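PDB 4KZK: L-arabinose ABC transporter, periplasmic L-arabinose-binding protein from Burkholderia thailandensis, which binds D-galactose and probably L-arabinose in the periplasm, and probably hands them to an ABC transporter for uptake into the cell. Local coordinates for residues Lys44-Pro49 with Lys71-Ser76; Asp48-Asp53 with Gly264-Gln269. One frame throughout, in Å; residues are numbered along the deposited sequence.

Contact 1. Residues Lys44-Pro49 with Lys71-Ser76; sequences KQPDDP and KIAAPS. With GAL (beta-D-galactopyranose), chain B.
P46, in the loop after strand 38-43, meets A73 at the C-terminal end of the neighbouring parallel strand 68-73, in the Rossmann-like N-terminal lobe of a type I periplasmic-binding-protein fold of the LacI-related family. The P46 ring sets its CG against the CB of A73 at 3.6 Å, and its CD looks more distantly toward the ring of P75. P46 itself sits in the type I turn from Q45 to D48, closed by the bond from D48 N to Q45 O, which presents the proline ring to the strand end.

Beside this pair, between K44 and A74-P75, the backbones do the touching. K44 CA points its hydrogen almost straight at A74 O, 3.6 Å away with 173° at the hydrogen, whereas P75 CA approaches K44 O at 3.2 Å on a much more bent line. No conventional hydrogen bond crosses the contact, and K44 O, buried here, has no hydrogen-bond partner; the C-H of P75 is what lies against it.

The K44 side chain turns its back on this neighbour. CG stands between the backbone N and the carbonyl carbon (chi1 59°), and the rest of the chain runs fully extended into the sugar cleft, where the ammonium also forms a salt bridge with D124. Its NZ gives a hydrogen bond to galactose O2 at 2.8 Å and a longer one to O1, straddling two adjacent hydroxyls. At the last position of the turn, D48 reaches the same sugar with one carboxylate oxygen: galactose O3 donates to D48 OD2 at 2.6 Å.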
ATOM      1  N   LYS A  44       1.183  -8.940   6.231  1.00  7.74           N
ATOM      2  CA  LYS A  44       1.246  -8.191   7.477  1.00  7.83           C
ATOM      3  C   LYS A  44      -0.115  -7.787   8.043  1.00  8.54           C
ATOM      4  O   LYS A  44      -0.258  -7.630   9.257  1.00  9.09           O
ATOM      5  CB  LYS A  44       2.125  -6.942   7.324  1.00  7.49           C
ATOM      6  CG  LYS A  44       1.666  -5.978   6.255  1.00  7.25           C
ATOM      7  CD  LYS A  44       2.534  -4.724   6.157  1.00  7.36           C
ATOM      8  CE  LYS A  44       1.941  -3.762   5.137  1.00  7.46           C
ATOM      9  NZ  LYS A  44       2.702  -2.478   4.941  1.00  7.79           N
ATOM     10  N   GLN A  45      -1.112  -7.585   7.173  1.00  9.09           N
ATOM     11  CA  GLN A  45      -2.365  -6.903   7.558  1.00 10.35           C
ATOM     12  C   GLN A  45      -3.557  -7.499   6.832  1.00 10.23           C
ATOM     13  O   GLN A  45      -4.008  -6.957   5.810  1.00  9.87           O
ATOM     14  CB  GLN A  45      -2.299  -5.396   7.290  1.00 11.76           C
ATOM     15  CG  GLN A  45      -1.517  -4.636   8.351  1.00 14.15           C
ATOM     16  CD  GLN A  45      -1.419  -3.155   8.027  1.00 16.74           C
ATOM     17  OE1 GLN A  45      -2.429  -2.514   7.711  1.00 19.71           O
ATOM     18  NE2 GLN A  45      -0.215  -2.606   8.074  1.00 19.05           N
ATOM     19  N   PRO A  46      -4.118  -8.580   7.370  1.00 10.33           N
ATOM     20  CA  PRO A  46      -5.241  -9.233   6.664  1.00 10.60           C
ATOM     21  C   PRO A  46      -6.520  -8.394   6.622  1.00 10.82           C
ATOM     22  O   PRO A  46      -7.413  -8.727   5.863  1.00 11.38           O
ATOM     23  CB  PRO A  46      -5.482 -10.499   7.483  1.00 11.39           C
ATOM     24  CG  PRO A  46      -5.030 -10.121   8.851  1.00 11.36           C
ATOM     25  CD  PRO A  46      -3.818  -9.267   8.639  1.00 10.67           C
ATOM     26  N   ASP A  47      -6.607  -7.369   7.463  1.00 10.36           N
ATOM     27  CA  ASP A  47      -7.759  -6.467   7.484  1.00 10.64           C
ATOM     28  C   ASP A  47      -7.609  -5.315   6.476  1.00  9.99           C
ATOM     29  O   ASP A  47      -8.425  -4.395   6.471  1.00 10.71           O
ATOM     30  CB  ASP A  47      -8.027  -5.955   8.905  1.00 11.64           C
ATOM     31  CG  ASP A  47      -6.876  -5.170   9.489  1.00 11.74           C
ATOM     32  OD1 ASP A  47      -5.718  -5.330   9.018  1.00 12.11           O
ATOM     33  OD2 ASP A  47      -7.096  -4.415  10.465  1.00 13.23           O
ATOM     34  N   ASP A  48      -6.571  -5.370   5.654  1.00  9.01           N
ATOM     35  CA  ASP A  48      -6.400  -4.473   4.502  1.00  8.61           C
ATOM     36  C   ASP A  48      -6.797  -5.299   3.274  1.00  8.29           C
ATOM     37  O   ASP A  48      -6.184  -6.331   2.996  1.00  8.22           O
ATOM     38  CB  ASP A  48      -4.934  -4.029   4.416  1.00  8.27           C
ATOM     39  CG  ASP A  48      -4.578  -3.304   3.125  1.00  8.53           C
ATOM     40  OD1 ASP A  48      -5.434  -3.194   2.225  1.00  8.82           O
ATOM     41  OD2 ASP A  48      -3.391  -2.892   3.018  1.00  8.75           O
ATOM     42  N   PRO A  49      -7.833  -4.848   2.539  1.00  8.39           N
ATOM     43  CA  PRO A  49      -8.368  -5.670   1.446  1.00  8.70           C
ATOM     44  C   PRO A  49      -7.371  -5.873   0.323  1.00  8.35           C
ATOM     45  O   PRO A  49      -7.537  -6.795  -0.461  1.00  8.86           O
ATOM     46  CB  PRO A  49      -9.585  -4.891   0.978  1.00  9.25           C
ATOM     47  CG  PRO A  49      -9.331  -3.482   1.385  1.00  9.09           C
ATOM     48  CD  PRO A  49      -8.576  -3.581   2.686  1.00  8.63           C
ATOM     49  N   LYS A  71      -2.284 -19.679   3.264  1.00 15.94           N
ATOM     50  CA  LYS A  71      -2.442 -18.238   3.567  1.00 14.67           C
ATOM     51  C   LYS A  71      -2.315 -17.996   5.063  1.00 13.95           C
ATOM     52  O   LYS A  71      -3.040 -18.583   5.855  1.00 14.73           O
ATOM     53  CB  LYS A  71      -3.829 -17.778   3.117  1.00 15.56           C
ATOM     54  CG  LYS A  71      -4.075 -17.872   1.631  1.00 16.52           C
ATOM     55  CD  LYS A  71      -5.482 -17.435   1.245  1.00 17.64           C
ATOM     56  CE  LYS A  71      -6.545 -18.358   1.806  1.00 19.64           C
ATOM     57  NZ  LYS A  71      -7.858 -18.136   1.140  1.00 21.21           N
ATOM     58  N   ILE A  72      -1.367 -17.144   5.457  1.00 12.59           N
ATOM     59  CA  ILE A  72      -1.143 -16.852   6.885  1.00 12.28           C
ATOM     60  C   ILE A  72      -0.990 -15.350   7.119  1.00 11.23           C
ATOM     61  O   ILE A  72      -0.275 -14.659   6.398  1.00 10.57           O
ATOM     62  CB  ILE A  72       0.096 -17.606   7.443  1.00 12.28           C
ATOM     63  CG1 ILE A  72       0.014 -19.106   7.113  1.00 13.44           C
ATOM     64  CG2 ILE A  72       0.185 -17.446   8.961  1.00 12.13           C
ATOM     65  CD1 ILE A  72       1.301 -19.845   7.410  1.00 13.38           C
ATOM     66  N   ALA A  73      -1.695 -14.862   8.137  1.00 11.23           N
ATOM     67  CA  ALA A  73      -1.570 -13.483   8.603  1.00 10.44           C
ATOM     68  C   ALA A  73      -0.487 -13.428   9.663  1.00 10.27           C
ATOM     69  O   ALA A  73      -0.450 -14.270  10.587  1.00 10.98           O
ATOM     70  CB  ALA A  73      -2.889 -13.002   9.189  1.00 11.01           C
ATOM     71  N   ALA A  74       0.404 -12.447   9.532  1.00  9.22           N
ATOM     72  CA  ALA A  74       1.486 -12.285  10.505  1.00  9.23           C
ATOM     73  C   ALA A  74       1.748 -10.797  10.725  1.00  9.00           C
ATOM     74  O   ALA A  74       2.622 -10.201  10.082  1.00  8.67           O
ATOM     75  CB  ALA A  74       2.724 -12.996  10.024  1.00  9.30           C
ATOM     76  N   PRO A  75       0.985 -10.177  11.654  1.00  9.38           N
ATOM     77  CA  PRO A  75       1.138  -8.728  11.866  1.00  9.44           C
ATOM     78  C   PRO A  75       2.270  -8.299  12.797  1.00  9.89           C
ATOM     79  O   PRO A  75       2.417  -7.118  13.079  1.00 10.78           O
ATOM     80  CB  PRO A  75      -0.221  -8.308  12.425  1.00  9.90           C
ATOM     81  CG  PRO A  75      -1.153  -9.429  12.127  1.00 10.24           C
ATOM     82  CD  PRO A  75      -0.288 -10.658  12.211  1.00  9.91           C
ATOM     83  N   SER A  76       3.067  -9.258  13.242  1.00 10.05           N
ATOM     84  CA  SER A  76       4.191  -8.991  14.138  1.00 10.73           C
ATOM     85  C   SER A  76       5.281 -10.001  13.875  1.00 10.49           C
ATOM     86  O   SER A  76       5.024 -11.056  13.308  1.00 10.83           O
ATOM     87  CB  SER A  76       3.753  -9.112  15.594  1.00 11.85           C
ATOM     88  OG  SER A  76       3.415 -10.449  15.911  1.00 12.58           O
TER
HETATM   89  C1  GAL B 600       1.892  -1.995   1.326  1.00  7.50           C
HETATM   90  C2  GAL B 600       0.614  -1.397   1.907  1.00  7.29           C
HETATM   91  C3  GAL B 600      -0.580  -1.949   1.115  1.00  6.83           C
HETATM   92  C4  GAL B 600      -0.371  -1.699  -0.376  1.00  6.84           C
HETATM   93  C5  GAL B 600       0.944  -2.324  -0.805  1.00  7.21           C
HETATM   94  C6  GAL B 600       1.243  -2.056  -2.273  1.00  7.36           C
HETATM   95  O1  GAL B 600       2.980  -1.382   1.989  1.00  7.68           O
HETATM   96  O2  GAL B 600       0.529  -1.770   3.263  1.00  7.86           O
HETATM   97  O3  GAL B 600      -1.813  -1.375   1.565  1.00  6.75           O
HETATM   98  O4  GAL B 600      -0.416  -0.323  -0.665  1.00  6.31           O
HETATM   99  O5  GAL B 600       1.990  -1.715  -0.062  1.00  7.66           O
HETATM  100  O6  GAL B 600       2.476  -2.644  -2.653  1.00  7.64           O

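Contact 2. Residues Asp48-Asp53 with Gly264-Gln269. With GAL (beta-D-galactopyranose), chain B.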
ATOM      1  N   ASP A  48      -6.571  -5.370   5.654  1.00  9.01           N
ATOM      2  CA  ASP A  48      -6.400  -4.473   4.502  1.00  8.61           C
ATOM      3  C   ASP A  48      -6.797  -5.299   3.274  1.00  8.29           C
ATOM      4  O   ASP A  48      -6.184  -6.331   2.996  1.00  8.22           O
ATOM      5  CB  ASP A  48      -4.934  -4.029   4.416  1.00  8.27           C
ATOM      6  CG  ASP A  48      -4.578  -3.304   3.125  1.00  8.53           C
ATOM      7  OD1 ASP A  48      -5.434  -3.194   2.225  1.00  8.82           O
ATOM      8  OD2 ASP A  48      -3.391  -2.892   3.018  1.00  8.75           O
ATOM      9  N   PRO A  49      -7.833  -4.848   2.539  1.00  8.39           N
ATOM     10  CA  PRO A  49      -8.368  -5.670   1.446  1.00  8.70           C
ATOM     11  C   PRO A  49      -7.371  -5.873   0.323  1.00  8.35           C
ATOM     12  O   PRO A  49      -7.537  -6.795  -0.461  1.00  8.86           O
ATOM     13  CB  PRO A  49      -9.585  -4.891   0.978  1.00  9.25           C
ATOM     14  CG  PRO A  49      -9.331  -3.482   1.385  1.00  9.09           C
ATOM     15  CD  PRO A  49      -8.576  -3.581   2.686  1.00  8.63           C
ATOM     16  N   TRP A  50      -6.338  -5.035   0.231  1.00  7.87           N
ATOM     17  CA  TRP A  50      -5.245  -5.286  -0.717  1.00  7.70           C
ATOM     18  C   TRP A  50      -4.665  -6.686  -0.549  1.00  7.69           C
ATOM     19  O   TRP A  50      -4.414  -7.386  -1.537  1.00  8.07           O
ATOM     20  CB  TRP A  50      -4.146  -4.216  -0.574  1.00  7.39           C
ATOM     21  CG  TRP A  50      -2.957  -4.497  -1.395  1.00  7.46           C
ATOM     22  CD1 TRP A  50      -1.745  -4.966  -0.967  1.00  7.26           C
ATOM     23  CD2 TRP A  50      -2.863  -4.377  -2.802  1.00  7.99           C
ATOM     24  NE1 TRP A  50      -0.905  -5.124  -2.031  1.00  7.75           N
ATOM     25  CE2 TRP A  50      -1.568  -4.770  -3.175  1.00  8.15           C
ATOM     26  CE3 TRP A  50      -3.764  -3.993  -3.806  1.00  8.59           C
ATOM     27  CZ2 TRP A  50      -1.149  -4.793  -4.512  1.00  8.74           C
ATOM     28  CZ3 TRP A  50      -3.336  -4.009  -5.110  1.00  9.27           C
ATOM     29  CH2 TRP A  50      -2.035  -4.379  -5.445  1.00  9.34           C
ATOM     30  N   PHE A  51      -4.449  -7.102   0.697  1.00  7.65           N
ATOM     31  CA  PHE A  51      -3.845  -8.402   0.940  1.00  7.92           C
ATOM     32  C   PHE A  51      -4.835  -9.521   0.706  1.00  8.99           C
ATOM     33  O   PHE A  51      -4.467 -10.598   0.267  1.00  9.58           O
ATOM     34  CB  PHE A  51      -3.203  -8.437   2.339  1.00  7.49           C
ATOM     35  CG  PHE A  51      -2.001  -7.559   2.431  1.00  7.27           C
ATOM     36  CD1 PHE A  51      -0.873  -7.847   1.711  1.00  7.25           C
ATOM     37  CD2 PHE A  51      -2.010  -6.400   3.176  1.00  7.05           C
ATOM     38  CE1 PHE A  51       0.207  -6.987   1.732  1.00  7.28           C
ATOM     39  CE2 PHE A  51      -0.937  -5.537   3.184  1.00  7.29           C
ATOM     40  CZ  PHE A  51       0.179  -5.850   2.472  1.00  7.18           C
ATOM     41  N   GLN A  52      -6.094  -9.248   0.966  1.00  9.55           N
ATOM     42  CA  GLN A  52      -7.150 -10.186   0.582  1.00 10.74           C
ATOM     43  C   GLN A  52      -7.160 -10.361  -0.946  1.00 11.25           C
ATOM     44  O   GLN A  52      -7.363 -11.473  -1.470  1.00 11.83           O
ATOM     45  CB  GLN A  52      -8.522  -9.725   1.113  1.00 11.60           C
ATOM     46  CG  GLN A  52      -8.634  -9.730   2.649  1.00 11.85           C
ATOM     47  CD  GLN A  52      -8.576 -11.116   3.282  1.00 13.05           C
ATOM     48  OE1 GLN A  52      -8.805 -12.122   2.617  1.00 14.64           O
ATOM     49  NE2 GLN A  52      -8.264 -11.172   4.577  1.00 13.41           N
ATOM     50  N   ASP A  53      -6.920  -9.282  -1.681  1.00 11.01           N
ATOM     51  CA  ASP A  53      -6.881  -9.359  -3.139  1.00 11.95           C
ATOM     52  C   ASP A  53      -5.666 -10.131  -3.619  1.00 11.95           C
ATOM     53  O   ASP A  53      -5.777 -10.940  -4.549  1.00 12.61           O
ATOM     54  CB  ASP A  53      -6.867  -7.971  -3.786  1.00 12.14           C
ATOM     55  CG  ASP A  53      -8.168  -7.212  -3.611  1.00 13.04           C
ATOM     56  OD1 ASP A  53      -9.230  -7.821  -3.340  1.00 14.24           O
ATOM     57  OD2 ASP A  53      -8.142  -5.983  -3.784  1.00 13.21           O
ATOM     58  N   GLY A 264      -6.070   8.249  -2.234  1.00  7.26           N
ATOM     59  CA  GLY A 264      -5.333   7.121  -1.710  1.00  7.04           C
ATOM     60  C   GLY A 264      -4.539   6.356  -2.737  1.00  6.96           C
ATOM     61  O   GLY A 264      -4.375   6.808  -3.875  1.00  7.06           O
ATOM     62  N   ILE A 265      -4.021   5.216  -2.287  1.00  6.93           N
ATOM     63  CA  ILE A 265      -3.321   4.232  -3.117  1.00  6.91           C
ATOM     64  C   ILE A 265      -3.866   2.846  -2.765  1.00  6.82           C
ATOM     65  O   ILE A 265      -3.990   2.525  -1.576  1.00  6.45           O
ATOM     66  CB  ILE A 265      -1.801   4.262  -2.900  1.00  7.03           C
ATOM     67  CG1 ILE A 265      -1.240   5.625  -3.305  1.00  7.30           C
ATOM     68  CG2 ILE A 265      -1.131   3.127  -3.645  1.00  7.23           C
ATOM     69  CD1 ILE A 265       0.174   5.849  -2.807  1.00  7.54           C
ATOM     70  N   ASN A 266      -4.228   2.100  -3.817  1.00  7.04           N
ATOM     71  CA  ASN A 266      -4.591   0.667  -3.873  1.00  7.14           C
ATOM     72  C   ASN A 266      -5.779   0.468  -4.790  1.00  7.53           C
ATOM     73  O   ASN A 266      -5.740  -0.345  -5.675  1.00  7.81           O
ATOM     74  CB  ASN A 266      -4.909   0.034  -2.532  1.00  6.97           C
ATOM     75  CG  ASN A 266      -3.696  -0.196  -1.682  1.00  6.78           C
ATOM     76  OD1 ASN A 266      -2.564  -0.111  -2.157  1.00  6.78           O
ATOM     77  ND2 ASN A 266      -3.925  -0.533  -0.410  1.00  6.47           N
ATOM     78  N   GLY A 267      -6.826   1.246  -4.567  1.00  7.61           N
ATOM     79  CA  GLY A 267      -8.053   1.122  -5.347  1.00  7.91           C
ATOM     80  C   GLY A 267      -8.857  -0.136  -5.057  1.00  8.29           C
ATOM     81  O   GLY A 267      -9.672  -0.586  -5.870  1.00  8.58           O
ATOM     82  N   SER A 268      -8.622  -0.718  -3.870  1.00  8.27           N
ATOM     83  CA  SER A 268      -9.338  -1.900  -3.394  1.00  8.91           C
ATOM     84  C   SER A 268     -10.546  -1.478  -2.538  1.00  8.94           C
ATOM     85  O   SER A 268     -11.066  -0.361  -2.690  1.00  8.63           O
ATOM     86  CB  SER A 268      -8.381  -2.816  -2.626  1.00  9.12           C
ATOM     87  OG  SER A 268      -8.981  -4.043  -2.269  1.00  9.98           O
ATOM     88  N   GLN A 269     -11.013  -2.367  -1.667  1.00  9.44           N
ATOM     89  CA  GLN A 269     -12.333  -2.193  -1.069  1.00 10.35           C
ATOM     90  C   GLN A 269     -12.491  -0.979  -0.168  1.00  9.59           C
ATOM     91  O   GLN A 269     -13.590  -0.500  -0.013  1.00  9.51           O
ATOM     92  CB  GLN A 269     -12.748  -3.481  -0.334  1.00 11.82           C
ATOM     93  CG  GLN A 269     -12.772  -4.733  -1.232  1.00 13.63           C
ATOM     94  CD  GLN A 269     -13.722  -4.636  -2.410  1.00 15.13           C
ATOM     95  OE1 GLN A 269     -13.406  -5.003  -3.561  1.00 18.29           O
ATOM     96  NE2 GLN A 269     -14.862  -4.114  -2.156  1.00 15.35           N
TER
HETATM   97  C1  GAL B 600       1.892  -1.995   1.326  1.00  7.50           C
HETATM   98  C2  GAL B 600       0.614  -1.397   1.907  1.00  7.29           C
HETATM   99  C3  GAL B 600      -0.580  -1.949   1.115  1.00  6.83           C
HETATM  100  C4  GAL B 600      -0.371  -1.699  -0.376  1.00  6.84           C
HETATM  101  C5  GAL B 600       0.944  -2.324  -0.805  1.00  7.21           C
HETATM  102  C6  GAL B 600       1.243  -2.056  -2.273  1.00  7.36           C
HETATM  103  O1  GAL B 600       2.980  -1.382   1.989  1.00  7.68           O
HETATM  104  O2  GAL B 600       0.529  -1.770   3.263  1.00  7.86           O
HETATM  105  O3  GAL B 600      -1.813  -1.375   1.565  1.00  6.75           O
HETATM  106  O4  GAL B 600      -0.416  -0.323  -0.665  1.00  6.31           O
HETATM  107  O5  GAL B 600       1.990  -1.715  -0.062  1.00  7.66           O
HETATM  108  O6  GAL B 600       2.476  -2.644  -2.653  1.00  7.64           O
HETATM  109  O   HOH W   1      -6.423  -0.971   1.024  1.00  9.63           O
HETATM  110  O   HOH W   2     -11.178  -6.250  -4.828  1.00 17.02           O
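At the galactose site, the first turn of helix 49-65 from one lobe faces the loop between strand 260-264 and helix 269-276 from the other, with W50 and N266 both reaching the sugar. Galactose C4 lies over one face of the W50 indole, 3.6 Å from CD1, with C5 near CD1 and NE1; NE1 is held by D123. N266 crosses the W50 side chain at about a right angle, its amide plane only 19° from the ring plane, and grips two adjacent hydroxyls: O4 donates to OD1 at 2.6 Å, while ND2 gives a nearly straight bond (170°) to O3 at 3.0 Å. A water joins N266 ND2 to D48 OD1, and that carboxylate oxygen also caps the helix by accepting from W50 N. A ligand clamped between two lobes in this way is consistent with the closed, ligand-bound form of this two-lobed binding-protein fold.

Away from the sugar, S268 and D53 tie the lobes directly. A chi1 of -173° swings S268 OG away from its own backbone N and into reach of the D53 carboxylate, where it donates to D53 OD2 at 2.6 Å, arriving well above the carboxylate plane. It also rests 3.4 Å from P49 CB, and the proline packs in turn on the CB of Q269. D53 OD1 and Q269 OE1 each accept a hydrogen bond from a shared water, 2.9 Å from either oxygen.

From the N terminus, strand 38-43 runs into the loop 44-48 and the start of helix 49-65, the starting point of both contacts. Contact 1 closes a short circuit of helix 49-65 and strand 68-73, tying the loop after strand 38-43 to the end of strand 68-73 and the loop that follows it, within one lobe. Contact 2 leaves from the overlapping segment 48-53 and returns only after some 210 residues, joining that lobe to the loop before helix 269-276. The shorter circuit therefore lies almost wholly inside the longer, with D48 and P49 common to both. A probable hydrogen bond from Q52 NE2 to P46 O and packing of K44 on F51 link them, and both reach the same galactose.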